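Local coordinates for protein WipB (PDB 5NNY) that is a translocated Legionella effector that targets the host lysosomal nutrient-sensing machinery and acts as a Ser/Thr phosphatase through the domain given here, at residues L190-I204 with A233-F247. Sequence-based numbering, arbitrary orientation. Where two conformers were deposited one is given.
Sequences LKIISYSLDPDANEI and AVDLAKTIDAINKKF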
loop_
_atom_site.group_PDB
_atom_site.type_symbol
_atom_site.label_atom_id
_atom_site.label_comp_id
_atom_site.label_asym_id
_atom_site.label_seq_id
_atom_site.Cartn_x
_atom_site.Cartn_y
_atom_site.Cartn_z
ATOM N N LEU A 190 -5.297 5.596 1.887
ATOM C CA LEU A 190 -4.619 5.611 0.605
ATOM C C LEU A 190 -4.533 7.032 0.050
ATOM O O LEU A 190 -5.482 7.818 0.148
ATOM C CB LEU A 190 -5.384 4.716 -0.372
ATOM C CG LEU A 190 -4.769 3.743 -1.368
ATOM C CD1 LEU A 190 -3.522 3.044 -0.837
ATOM C CD2 LEU A 190 -5.833 2.703 -1.783
ATOM N N LYS A 191 -3.387 7.353 -0.531
ATOM C CA LYS A 191 -3.173 8.612 -1.240
ATOM C C LYS A 191 -2.409 8.283 -2.511
ATOM O O LYS A 191 -1.550 7.410 -2.508
ATOM C CB LYS A 191 -2.367 9.620 -0.407
ATOM C CG LYS A 191 -2.941 9.899 0.968
ATOM C CD LYS A 191 -3.502 11.290 1.047
ATOM C CE LYS A 191 -3.771 11.712 2.484
ATOM N NZ LYS A 191 -2.544 12.280 3.122
ATOM N N ILE A 192 -2.739 8.977 -3.605
ATOM C CA ILE A 192 -1.951 8.814 -4.828
ATOM C C ILE A 192 -0.572 9.423 -4.641
ATOM O O ILE A 192 0.454 8.803 -4.939
ATOM C CB ILE A 192 -2.651 9.455 -6.041
ATOM C CG1 ILE A 192 -4.081 8.969 -6.207
ATOM C CG2 ILE A 192 -1.863 9.166 -7.315
ATOM C CD1 ILE A 192 -4.762 9.610 -7.402
ATOM N N ILE A 193 -0.538 10.669 -4.179
ATOM C CA ILE A 193 0.698 11.368 -3.876
ATOM C C ILE A 193 0.456 12.096 -2.557
ATOM O O ILE A 193 -0.685 12.291 -2.128
ATOM C CB ILE A 193 1.128 12.363 -4.984
ATOM C CG1 ILE A 193 -0.011 13.334 -5.302
ATOM C CG2 ILE A 193 1.577 11.633 -6.242
ATOM C CD1 ILE A 193 0.356 14.406 -6.296
ATOM N N SER A 194 1.547 12.502 -1.908
ATOM C CA SER A 194 1.456 13.194 -0.627
ATOM C C SER A 194 2.567 14.235 -0.542
ATOM O O SER A 194 3.352 14.405 -1.483
ATOM C CB SER A 194 1.518 12.204 0.537
ATOM O OG SER A 194 1.211 12.883 1.744
ATOM N N TYR A 195 2.640 14.936 0.598
ATOM C CA TYR A 195 3.640 15.994 0.715
ATOM C C TYR A 195 3.920 16.348 2.172
ATOM O O TYR A 195 3.112 16.104 3.073
ATOM C CB TYR A 195 3.211 17.253 -0.060
ATOM C CG TYR A 195 1.943 17.870 0.479
ATOM C CD1 TYR A 195 1.977 18.705 1.592
ATOM C CD2 TYR A 195 0.715 17.611 -0.120
ATOM C CE1 TYR A 195 0.823 19.246 2.103
ATOM C CE2 TYR A 195 -0.444 18.147 0.377
ATOM C CZ TYR A 195 -0.383 18.974 1.481
ATOM O OH TYR A 195 -1.545 19.504 1.981
ATOM N N SER A 196 5.087 16.955 2.378
ATOM C CA SER A 196 5.418 17.672 3.600
ATOM C C SER A 196 5.727 19.105 3.196
ATOM O O SER A 196 6.535 19.333 2.293
ATOM C CB SER A 196 6.617 17.049 4.318
ATOM O OG SER A 196 6.973 17.837 5.444
ATOM N N LEU A 197 5.062 20.062 3.829
ATOM C CA LEU A 197 5.106 21.445 3.374
ATOM C C LEU A 197 5.721 22.347 4.433
ATOM O O LEU A 197 5.421 22.220 5.621
ATOM C CB LEU A 197 3.688 21.921 3.007
ATOM C CG LEU A 197 3.435 23.384 2.645
ATOM C CD1 LEU A 197 3.992 23.728 1.263
ATOM C CD2 LEU A 197 1.952 23.665 2.723
ATOM N N ASP A 198 6.580 23.267 3.987
ATOM C CA ASP A 198 7.194 24.289 4.837
ATOM C C ASP A 198 6.760 25.627 4.257
ATOM O O ASP A 198 7.437 26.179 3.374
ATOM C CB ASP A 198 8.716 24.144 4.867
ATOM C CG ASP A 198 9.391 25.134 5.799
ATOM O OD1 ASP A 198 8.747 26.127 6.194
ATOM O OD2 ASP A 198 10.581 24.908 6.123
ATOM N N PRO A 199 5.630 26.176 4.703
ATOM C CA PRO A 199 5.118 27.403 4.068
ATOM C C PRO A 199 6.069 28.591 4.188
ATOM O O PRO A 199 6.161 29.394 3.253
ATOM C CB PRO A 199 3.799 27.660 4.813
ATOM C CG PRO A 199 3.476 26.381 5.511
ATOM C CD PRO A 199 4.777 25.725 5.816
ATOM N N ASP A 200 6.780 28.722 5.311
ATOM C CA ASP A 200 7.651 29.886 5.498
ATOM C C ASP A 200 8.801 29.876 4.502
ATOM O O ASP A 200 9.235 30.934 4.024
ATOM C CB ASP A 200 8.197 29.924 6.927
ATOM C CG ASP A 200 7.183 30.440 7.938
ATOM O OD1 ASP A 200 6.041 30.760 7.539
ATOM O OD2 ASP A 200 7.535 30.532 9.139
ATOM N N ALA A 201 9.306 28.693 4.172
ATOM C CA ALA A 201 10.413 28.573 3.240
ATOM C C ALA A 201 9.957 28.436 1.795
ATOM O O ALA A 201 10.810 28.381 0.896
ATOM C CB ALA A 201 11.293 27.376 3.623
ATOM N N ASN A 202 8.645 28.388 1.547
ATOM C CA ASN A 202 8.136 28.170 0.199
ATOM C C ASN A 202 8.791 26.919 -0.395
ATOM O O ASN A 202 9.323 26.929 -1.502
ATOM C CB ASN A 202 8.378 29.407 -0.683
ATOM C CG ASN A 202 7.706 29.311 -2.037
ATOM O OD1 ASN A 202 6.667 28.670 -2.184
ATOM N ND2 ASN A 202 8.308 29.942 -3.039
ATOM N N GLU A 203 8.778 25.844 0.383
ATOM C CA GLU A 203 9.391 24.581 -0.000
ATOM C C GLU A 203 8.415 23.442 0.253
ATOM O O GLU A 203 7.650 23.475 1.222
ATOM C CB GLU A 203 10.707 24.364 0.772
ATOM C CG GLU A 203 11.486 23.107 0.407
ATOM C CD GLU A 203 11.108 21.889 1.259
ATOM O OE1 GLU A 203 10.323 22.031 2.229
ATOM O OE2 GLU A 203 11.603 20.779 0.951
ATOM N N ILE A 204 8.440 22.434 -0.619
ATOM C CA ILE A 204 7.555 21.281 -0.470
ATOM C C ILE A 204 8.310 20.013 -0.851
ATOM O O ILE A 204 9.127 20.014 -1.780
ATOM C CB ILE A 204 6.265 21.465 -1.292
ATOM C CG1 ILE A 204 5.246 20.361 -0.973
ATOM C CG2 ILE A 204 6.580 21.545 -2.804
ATOM C CD1 ILE A 204 3.945 20.518 -1.741
ATOM N N ALA A 233 4.585 26.790 -3.171
ATOM C CA ALA A 233 4.548 25.479 -2.519
ATOM C C ALA A 233 3.205 25.237 -1.839
ATOM O O ALA A 233 2.660 24.126 -1.906
ATOM C CB ALA A 233 5.676 25.358 -1.491
ATOM N N VAL A 234 2.664 26.265 -1.172
ATOM C CA VAL A 234 1.344 26.177 -0.556
ATOM C C VAL A 234 0.280 25.886 -1.608
ATOM O O VAL A 234 -0.630 25.082 -1.382
ATOM C CB VAL A 234 1.030 27.471 0.228
ATOM C CG1 VAL A 234 -0.462 27.643 0.400
ATOM C CG2 VAL A 234 1.710 27.443 1.601
ATOM N N ASP A 235 0.374 26.533 -2.771
ATOM C CA ASP A 235 -0.628 26.301 -3.810
ATOM C C ASP A 235 -0.551 24.877 -4.349
ATOM O O ASP A 235 -1.580 24.251 -4.629
ATOM C CB ASP A 235 -0.464 27.308 -4.950
ATOM C CG ASP A 235 -1.570 28.342 -4.969
ATOM O OD1 ASP A 235 -2.349 28.385 -3.989
ATOM O OD2 ASP A 235 -1.668 29.105 -5.958
ATOM N N LEU A 236 0.661 24.354 -4.523
ATOM C CA LEU A 236 0.803 22.985 -5.000
ATOM C C LEU A 236 0.229 22.001 -3.996
ATOM O O LEU A 236 -0.436 21.026 -4.371
ATOM C CB LEU A 236 2.275 22.675 -5.269
ATOM C CG LEU A 236 2.537 21.357 -6.009
ATOM C CD1 LEU A 236 1.985 21.393 -7.431
ATOM C CD2 LEU A 236 4.019 20.996 -6.003
ATOM N N ALA A 237 0.469 22.252 -2.709
ATOM C CA ALA A 237 -0.113 21.427 -1.662
ATOM C C ALA A 237 -1.631 21.464 -1.727
ATOM O O ALA A 237 -2.298 20.443 -1.534
ATOM C CB ALA A 237 0.381 21.908 -0.298
ATOM N N LYS A 238 -2.202 22.637 -2.007
ATOM C CA LYS A 238 -3.650 22.726 -2.142
ATOM C C LYS A 238 -4.136 21.902 -3.328
ATOM O O LYS A 238 -5.177 21.236 -3.253
ATOM C CB LYS A 238 -4.069 24.189 -2.292
ATOM C CG LYS A 238 -5.367 24.388 -3.038
ATOM N N THR A 239 -3.379 21.914 -4.421
ATOM C CA THR A 239 -3.729 21.096 -5.580
ATOM C C THR A 239 -3.664 19.612 -5.234
ATOM O O THR A 239 -4.507 18.824 -5.681
ATOM C CB THR A 239 -2.784 21.420 -6.738
ATOM O OG1 THR A 239 -2.878 22.814 -7.044
ATOM C CG2 THR A 239 -3.127 20.583 -8.000
ATOM N N ILE A 240 -2.659 19.209 -4.450
ATOM C CA ILE A 240 -2.494 17.792 -4.130
ATOM C C ILE A 240 -3.635 17.334 -3.232
ATOM O O ILE A 240 -4.211 16.258 -3.432
ATOM C CB ILE A 240 -1.102 17.544 -3.512
ATOM C CG1 ILE A 240 0.006 17.795 -4.553
ATOM C CG2 ILE A 240 -0.975 16.132 -2.932
ATOM C CD1 ILE A 240 1.416 17.765 -3.939
ATOM N N ASP A 241 -4.016 18.183 -2.267
ATOM C CA ASP A 241 -5.200 17.949 -1.440
ATOM C C ASP A 241 -6.445 17.715 -2.292
ATOM O O ASP A 241 -7.242 16.808 -2.011
ATOM C CB ASP A 241 -5.430 19.157 -0.517
ATOM C CG ASP A 241 -4.421 19.252 0.608
ATOM O OD1 ASP A 241 -3.671 18.279 0.846
ATOM O OD2 ASP A 241 -4.369 20.316 1.264
ATOM N N ALA A 242 -6.640 18.539 -3.325
ATOM C CA ALA A 242 -7.806 18.389 -4.188
ATOM C C ALA A 242 -7.755 17.077 -4.959
ATOM O O ALA A 242 -8.778 16.390 -5.107
ATOM C CB ALA A 242 -7.902 19.573 -5.153
ATOM N N ILE A 243 -6.576 16.718 -5.465
ATOM C CA ILE A 243 -6.420 15.441 -6.150
ATOM C C ILE A 243 -6.759 14.288 -5.212
ATOM O O ILE A 243 -7.494 13.372 -5.582
ATOM C CB ILE A 243 -5.003 15.311 -6.727
ATOM C CG1 ILE A 243 -4.844 16.270 -7.903
ATOM C CG2 ILE A 243 -4.733 13.872 -7.194
ATOM C CD1 ILE A 243 -3.400 16.649 -8.197
ATOM N N ASN A 244 -6.246 14.327 -3.977
ATOM C CA ASN A 244 -6.487 13.215 -3.069
ATOM C C ASN A 244 -7.937 13.177 -2.607
ATOM O O ASN A 244 -8.455 12.094 -2.314
ATOM C CB ASN A 244 -5.530 13.278 -1.872
ATOM C CG ASN A 244 -4.127 12.798 -2.222
ATOM O OD1 ASN A 244 -3.951 11.843 -2.984
ATOM N ND2 ASN A 244 -3.124 13.464 -1.671
ATOM N N LYS A 245 -8.610 14.332 -2.548
ATOM C CA LYS A 245 -10.021 14.329 -2.161
ATOM C C LYS A 245 -10.868 13.638 -3.213
ATOM O O LYS A 245 -11.750 12.842 -2.881
ATOM C CB LYS A 245 -10.543 15.748 -1.951
ATOM C CG LYS A 245 -12.016 15.808 -1.537
ATOM C CD LYS A 245 -12.522 17.250 -1.431
ATOM C CE LYS A 245 -13.895 17.336 -0.773
ATOM N NZ LYS A 245 -14.431 18.734 -0.736
ATOM N N LYS A 246 -10.629 13.953 -4.484
ATOM C CA LYS A 246 -11.312 13.248 -5.561
ATOM C C LYS A 246 -10.970 11.765 -5.546
ATOM O O LYS A 246 -11.840 10.919 -5.791
ATOM C CB LYS A 246 -10.948 13.872 -6.914
ATOM C CG LYS A 246 -11.493 15.290 -7.107
ATOM C CD LYS A 246 -13.018 15.256 -7.085
ATOM C CE LYS A 246 -13.635 16.572 -7.499
ATOM N NZ LYS A 246 -13.137 17.685 -6.669
ATOM N N PHE A 247 -9.714 11.426 -5.243
ATOM C CA PHE A 247 -9.328 10.019 -5.198
ATOM C C PHE A 247 -10.077 9.288 -4.093
ATOM O O PHE A 247 -10.566 8.165 -4.293
ATOM C CB PHE A 247 -7.809 9.878 -5.006
ATOM C CG PHE A 247 -7.350 8.443 -4.913
ATOM C CD1 PHE A 247 -7.208 7.672 -6.060
ATOM C CD2 PHE A 247 -7.080 7.864 -3.692
ATOM C CE1 PHE A 247 -6.795 6.345 -5.976
ATOM C CE2 PHE A 247 -6.674 6.541 -3.605
ATOM C CZ PHE A 247 -6.530 5.792 -4.749
HETATM O O HOH W 1 -6.788 10.233 -0.657
HETATM O O HOH W 2 4.486 28.484 -0.309
#
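Asn244 reaches from helix 233-253 to the break in strand 190-198 and grips the backbone there with both ends of its amide. ND2 donates to Ile193 O at 2.7 Å, with the acceptor close to the amide plane. OD1 takes the N-H of Ile192 at 3.2 Å in a more bent bond, the donor tilted from the carbonyl plane. The aliphatic part of Lys191 lies across this amide, while its NZ forms a salt bridge with Glu123.

Tyr195 meets the helix one to two turns before Asn244. Its CG sits between its backbone N and carbonyl carbon (chi1 63°). This torsion lays the ring alongside Ala237, whose CB packs over one face in a CH-pi contact, 3.7 Å from the ring centroid. Ile240 CG2 fills part of the edge. The ring ends in a hydrogen bond from Tyr195 OH to Asp241 OD1 at 2.7 Å, on the syn side of the carboxylate.

One turn beyond Asn244, in the conformer given, one of two deposited, Ile192 CG1 lies over a face of the Phe247 ring, 3.4 Å from Phe247 CD1. Leu190 CB meets the edge of that ring.

Asn202 holds the first turn of the helix. Its OD1 accepts the N-H of Ala233 at 3.0 Å, almost straight (174°), and a water links the same oxygen to Val234 N. Asn202 ND2 binds Lys299 O. Asn202 and Glu203 face Asp198 in a G1 beta bulge, which shapes the hairpin turn. Leu197 and Ile204 close on the small side chain of Ala233.

The helix runs nearly antiparallel to strand 194-198, at 151°, and packs on one face of the mixed sheet of the phosphoesterase fold. Helix 214-224 adjoins Ile192, Ile193 and Leu236, and strand 301-306 touches Ile204 and Leu236.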